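Local coordinates for protein putative retaining b-glycosidase (Saccharophagus degradans, PDB 5A95) that probably hydrolyses mixed-linkage beta-glucans as a retaining family 5 glycoside hydrolase whose quaternary structure dictates its specificity, at residues A182-M193 with V223-A233. The protein carries 1 engineered substitution. Residues are numbered along the deposited sequence; the frame is centred on the assembly and turned at random.
Sequences AVYELFNEPTTM and VIPLVAGFNWA. With BGC (beta-D-glucopyranose), chain D.
Neighbouring parallel strands of the family 5 (beta/alpha)8 barrel, 182-185 and 224-227, lead into the glucan pocket where the Asn-Glu-Pro motif, Asn188 to Pro190, packs on Ala228, Trp232 and Ala233. Helix 202-219 connects the strands. Four backbone bonds alternate from one strand to the other, among them Tyr184 N to Ile224 O (2.9 Å) and Leu226 N to Tyr184 O (2.9 Å). On one side of the sheet Val223 CB sits over the Tyr184 ring in a CH-pi contact, 4.2 Å from its centroid. On the other, Leu226 CD2 lies alongside the Glu185 chain, 3.5 Å from its CD. With CG anti to the backbone N (chi1 -178°), that chain runs out extended, and its carboxylate is held by Arg103 and Thr290. Past the strands, Pro190 presses CD against Ala228 CB, while its carbonyl O accepts Trp232 N at 2.9 Å. The Trp232 indole lies beneath Thr191, whose CG2 stands over the five-membered ring in a CH-pi contact (3.7 Å to the centroid) and whose OG1 hangs over the same face. OG1 also accepts Met193 N, closing an ST turn, and Met193 CG leans obliquely on the indole, whose NE1 hydrogen-bonds Gln153 OE1. Glu189 OE1 meets the indole edge at CD1 and takes a hydrogen bond from beta-D-glucopyranose O1 (2.6 Å), while OE2 bonds His254. Asn188 ND2 reaches sugar O2 in a straight but long bond (3.3 Å, 170°) and also bonds Ser143 O, while OD1 is held by Arg103. Replacing Trp232 with an alanine would probably leave Thr191 without its aromatic partner and Gln153 without the N-H, and remove the edge against Glu189 OE1. The indole edge and His254 thus flank Glu189, consistent with a carboxyl group held in a set orientation against the bound glucan.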
loop_
_atom_site.group_PDB
_atom_site.type_symbol
_atom_site.label_atom_id
_atom_site.label_comp_id
_atom_site.label_asym_id
_atom_site.label_seq_id
_atom_site.Cartn_x
_atom_site.Cartn_y
_atom_site.Cartn_z
ATOM N N ALA A 182 -11.777 -14.976 22.878
ATOM C CA ALA A 182 -12.997 -14.251 23.154
ATOM C C ALA A 182 -13.097 -12.909 22.463
ATOM O O ALA A 182 -14.182 -12.511 22.069
ATOM C CB ALA A 182 -13.188 -14.088 24.645
ATOM N N VAL A 183 -11.992 -12.167 22.391
ATOM C CA VAL A 183 -12.013 -10.758 22.001
ATOM C C VAL A 183 -10.924 -10.516 20.964
ATOM O O VAL A 183 -9.769 -10.963 21.124
ATOM C CB VAL A 183 -11.760 -9.860 23.232
ATOM C CG1 VAL A 183 -11.728 -8.394 22.850
ATOM C CG2 VAL A 183 -12.793 -10.101 24.317
ATOM N N TYR A 184 -11.310 -9.834 19.888
ATOM C CA TYR A 184 -10.407 -9.398 18.824
ATOM C C TYR A 184 -10.252 -7.889 18.952
ATOM O O TYR A 184 -11.144 -7.118 18.618
ATOM C CB TYR A 184 -10.947 -9.759 17.439
ATOM C CG TYR A 184 -10.971 -11.239 17.118
ATOM C CD1 TYR A 184 -10.402 -12.182 17.948
ATOM C CD2 TYR A 184 -11.515 -11.699 15.946
ATOM C CE1 TYR A 184 -10.414 -13.516 17.640
ATOM C CE2 TYR A 184 -11.548 -13.047 15.635
ATOM C CZ TYR A 184 -11.015 -13.965 16.503
ATOM O OH TYR A 184 -11.006 -15.320 16.266
ATOM N N GLU A 185 -9.104 -7.489 19.512
ATOM C CA GLU A 185 -8.812 -6.065 19.776
ATOM C C GLU A 185 -8.096 -5.513 18.549
ATOM O O GLU A 185 -6.915 -5.755 18.338
ATOM C CB GLU A 185 -8.023 -5.923 21.043
ATOM C CG GLU A 185 -7.710 -4.481 21.414
ATOM C CD GLU A 185 -7.160 -4.349 22.823
ATOM O OE1 GLU A 185 -6.900 -5.405 23.436
ATOM O OE2 GLU A 185 -6.959 -3.200 23.294
ATOM N N LEU A 186 -8.846 -4.785 17.743
ATOM C CA LEU A 186 -8.529 -4.519 16.349
ATOM C C LEU A 186 -7.244 -3.721 16.122
ATOM O O LEU A 186 -6.537 -3.976 15.151
ATOM C CB LEU A 186 -9.690 -3.783 15.679
ATOM C CG LEU A 186 -11.050 -4.506 15.748
ATOM C CD1 LEU A 186 -12.100 -3.700 14.973
ATOM C CD2 LEU A 186 -10.968 -5.932 15.243
ATOM N N PHE A 187 -6.983 -2.753 17.007
ATOM C CA PHE A 187 -5.819 -1.872 16.865
ATOM C C PHE A 187 -5.549 -1.252 18.230
ATOM O O PHE A 187 -6.253 -0.335 18.655
ATOM C CB PHE A 187 -6.060 -0.794 15.814
ATOM C CG PHE A 187 -4.817 -0.012 15.478
ATOM C CD1 PHE A 187 -4.409 1.039 16.275
ATOM C CD2 PHE A 187 -4.076 -0.311 14.350
ATOM C CE1 PHE A 187 -3.251 1.754 15.960
ATOM C CE2 PHE A 187 -2.939 0.382 14.041
ATOM C CZ PHE A 187 -2.523 1.411 14.845
ATOM N N ASN A 188 -4.506 -1.743 18.907
ATOM C CA ASN A 188 -4.194 -1.396 20.296
ATOM C C ASN A 188 -4.406 0.084 20.656
ATOM O O ASN A 188 -5.248 0.440 21.485
ATOM C CB ASN A 188 -2.774 -1.855 20.560
ATOM C CG ASN A 188 -2.168 -1.332 21.842
ATOM O OD1 ASN A 188 -2.699 -1.473 22.929
ATOM N ND2 ASN A 188 -0.978 -0.741 21.703
ATOM N N GLU A 189 -3.591 0.973 20.082
ATOM C CA GLU A 189 -3.562 2.374 20.515
ATOM C C GLU A 189 -3.575 3.350 19.358
ATOM O O GLU A 189 -2.500 3.770 18.861
ATOM C CB GLU A 189 -2.393 2.653 21.470
ATOM C CG GLU A 189 -2.699 2.180 22.883
ATOM C CD GLU A 189 -1.616 2.439 23.890
ATOM O OE1 GLU A 189 -0.465 2.621 23.482
ATOM O OE2 GLU A 189 -1.929 2.396 25.096
ATOM N N PRO A 190 -4.782 3.783 18.966
ATOM C CA PRO A 190 -4.878 4.858 17.995
ATOM C C PRO A 190 -4.294 6.150 18.569
ATOM O O PRO A 190 -4.639 6.559 19.675
ATOM C CB PRO A 190 -6.377 4.985 17.774
ATOM C CG PRO A 190 -6.912 3.626 18.137
ATOM C CD PRO A 190 -6.107 3.279 19.346
ATOM N N THR A 191 -3.431 6.793 17.769
ATOM C CA THR A 191 -2.879 8.089 18.102
ATOM C C THR A 191 -2.290 8.727 16.862
ATOM O O THR A 191 -1.744 8.020 16.000
ATOM C CB THR A 191 -1.806 8.051 19.218
ATOM O OG1 THR A 191 -1.325 9.386 19.416
ATOM C CG2 THR A 191 -0.633 7.139 18.866
ATOM N N THR A 192 -2.382 10.050 16.763
ATOM C CA THR A 192 -1.651 10.756 15.727
ATOM C C THR A 192 -0.458 11.531 16.268
ATOM O O THR A 192 0.185 12.256 15.518
ATOM C CB THR A 192 -2.540 11.733 14.968
ATOM O OG1 THR A 192 -3.001 12.722 15.893
ATOM C CG2 THR A 192 -3.658 11.000 14.266
ATOM N N MET A 193 -0.135 11.369 17.539
ATOM C CA MET A 193 1.020 12.039 18.143
ATOM C C MET A 193 0.950 13.539 17.860
ATOM O O MET A 193 1.884 14.141 17.299
ATOM C CB MET A 193 2.338 11.435 17.676
ATOM C CG MET A 193 2.507 9.999 18.105
ATOM S SD MET A 193 4.126 9.319 17.711
ATOM C CE MET A 193 5.089 10.005 19.073
ATOM N N VAL A 223 -17.433 -13.757 17.670
ATOM C CA VAL A 223 -16.330 -13.076 18.337
ATOM C C VAL A 223 -16.761 -11.686 18.815
ATOM O O VAL A 223 -17.743 -11.107 18.294
ATOM C CB VAL A 223 -15.086 -12.994 17.447
ATOM C CG1 VAL A 223 -14.633 -14.367 16.995
ATOM C CG2 VAL A 223 -15.338 -12.085 16.277
ATOM N N ILE A 224 -16.002 -11.133 19.766
ATOM C CA ILE A 224 -16.240 -9.788 20.257
ATOM C C ILE A 224 -15.140 -8.844 19.757
ATOM O O ILE A 224 -14.013 -8.870 20.237
ATOM C CB ILE A 224 -16.273 -9.753 21.799
ATOM C CG1 ILE A 224 -17.364 -10.686 22.352
ATOM C CG2 ILE A 224 -16.467 -8.326 22.283
ATOM C CD1 ILE A 224 -17.196 -10.965 23.839
ATOM N N PRO A 225 -15.459 -7.971 18.791
ATOM C CA PRO A 225 -14.502 -6.928 18.401
ATOM C C PRO A 225 -14.400 -5.904 19.515
ATOM O O PRO A 225 -15.414 -5.503 20.112
ATOM C CB PRO A 225 -15.143 -6.303 17.128
ATOM C CG PRO A 225 -16.182 -7.307 16.674
ATOM C CD PRO A 225 -16.692 -7.879 17.987
ATOM N N LEU A 226 -13.186 -5.403 19.720
ATOM C CA LEU A 226 -12.912 -4.389 20.732
ATOM C C LEU A 226 -12.276 -3.183 20.034
ATOM O O LEU A 226 -11.242 -3.318 19.357
ATOM C CB LEU A 226 -11.974 -4.944 21.800
ATOM C CG LEU A 226 -11.638 -4.051 22.974
ATOM C CD1 LEU A 226 -12.825 -3.818 23.856
ATOM C CD2 LEU A 226 -10.484 -4.559 23.806
ATOM N N VAL A 227 -12.953 -2.037 20.129
ATOM C CA VAL A 227 -12.638 -0.817 19.375
ATOM C C VAL A 227 -12.127 0.253 20.335
ATOM O O VAL A 227 -12.644 0.411 21.428
ATOM C CB VAL A 227 -13.920 -0.311 18.677
ATOM C CG1 VAL A 227 -13.735 1.071 18.063
ATOM C CG2 VAL A 227 -14.335 -1.311 17.602
ATOM N N ALA A 228 -11.106 0.989 19.892
ATOM C CA ALA A 228 -10.452 2.025 20.675
ATOM C C ALA A 228 -10.591 3.409 20.031
ATOM O O ALA A 228 -10.696 3.547 18.809
ATOM C CB ALA A 228 -8.970 1.743 20.798
ATOM N N GLY A 229 -10.580 4.414 20.892
ATOM C CA GLY A 229 -10.513 5.797 20.480
ATOM C C GLY A 229 -9.096 6.361 20.481
ATOM O O GLY A 229 -8.098 5.658 20.649
ATOM N N PHE A 230 -9.037 7.664 20.257
ATOM C CA PHE A 230 -7.780 8.405 20.131
ATOM C C PHE A 230 -7.125 8.672 21.478
ATOM O O PHE A 230 -7.564 8.203 22.542
ATOM C CB PHE A 230 -8.014 9.711 19.342
ATOM C CG PHE A 230 -8.622 9.517 17.964
ATOM C CD1 PHE A 230 -8.266 8.458 17.161
ATOM C CD2 PHE A 230 -9.518 10.442 17.465
ATOM C CE1 PHE A 230 -8.794 8.303 15.884
ATOM C CE2 PHE A 230 -10.042 10.294 16.202
ATOM C CZ PHE A 230 -9.689 9.236 15.431
ATOM N N ASN A 231 -5.991 9.386 21.419
ATOM C CA ASN A 231 -5.161 9.644 22.587
ATOM C C ASN A 231 -4.710 8.340 23.235
ATOM O O ASN A 231 -4.744 8.186 24.450
ATOM C CB ASN A 231 -5.893 10.548 23.603
ATOM C CG ASN A 231 -4.973 11.088 24.687
ATOM O OD1 ASN A 231 -3.748 11.035 24.577
ATOM N ND2 ASN A 231 -5.563 11.524 25.790
ATOM N N TRP A 232 -4.210 7.435 22.405
ATOM C CA TRP A 232 -3.720 6.134 22.840
ATOM C C TRP A 232 -4.819 5.322 23.544
ATOM O O TRP A 232 -4.656 4.856 24.683
ATOM C CB TRP A 232 -2.481 6.248 23.727
ATOM C CG TRP A 232 -1.219 6.744 23.059
ATOM C CD1 TRP A 232 -0.188 5.951 22.646
ATOM C CD2 TRP A 232 -0.831 8.087 22.796
ATOM N NE1 TRP A 232 0.833 6.722 22.135
ATOM C CE2 TRP A 232 0.477 8.037 22.228
ATOM C CE3 TRP A 232 -1.416 9.325 23.023
ATOM C CZ2 TRP A 232 1.163 9.179 21.823
ATOM C CZ3 TRP A 232 -0.727 10.459 22.612
ATOM C CH2 TRP A 232 0.547 10.381 22.027
ATOM N N ALA A 233 -5.945 5.151 22.852
ATOM C CA ALA A 233 -7.068 4.368 23.359
ATOM C C ALA A 233 -7.562 4.919 24.683
ATOM O O ALA A 233 -7.890 4.181 25.586
ATOM C CB ALA A 233 -6.698 2.876 23.492
HETATM C C2 BGC D . 2.068 0.706 24.922
HETATM C C3 BGC D . 2.939 -0.410 25.494
HETATM C C4 BGC D . 4.023 0.201 26.389
HETATM C C5 BGC D . 3.383 1.076 27.449
HETATM C C6 BGC D . 4.395 1.692 28.384
HETATM C C1 BGC D . 1.662 1.767 25.941
HETATM O O1 BGC D . 1.306 2.989 25.347
HETATM O O2 BGC D . 0.890 0.121 24.254
HETATM O O3 BGC D . 3.446 -1.194 24.368
HETATM O O4 BGC D . 4.892 -0.737 27.043
HETATM O O5 BGC D . 2.745 2.145 26.756
HETATM O O6 BGC D . 3.657 2.626 29.173
HETATM O O HOH W 1 -8.883 -1.810 19.042
#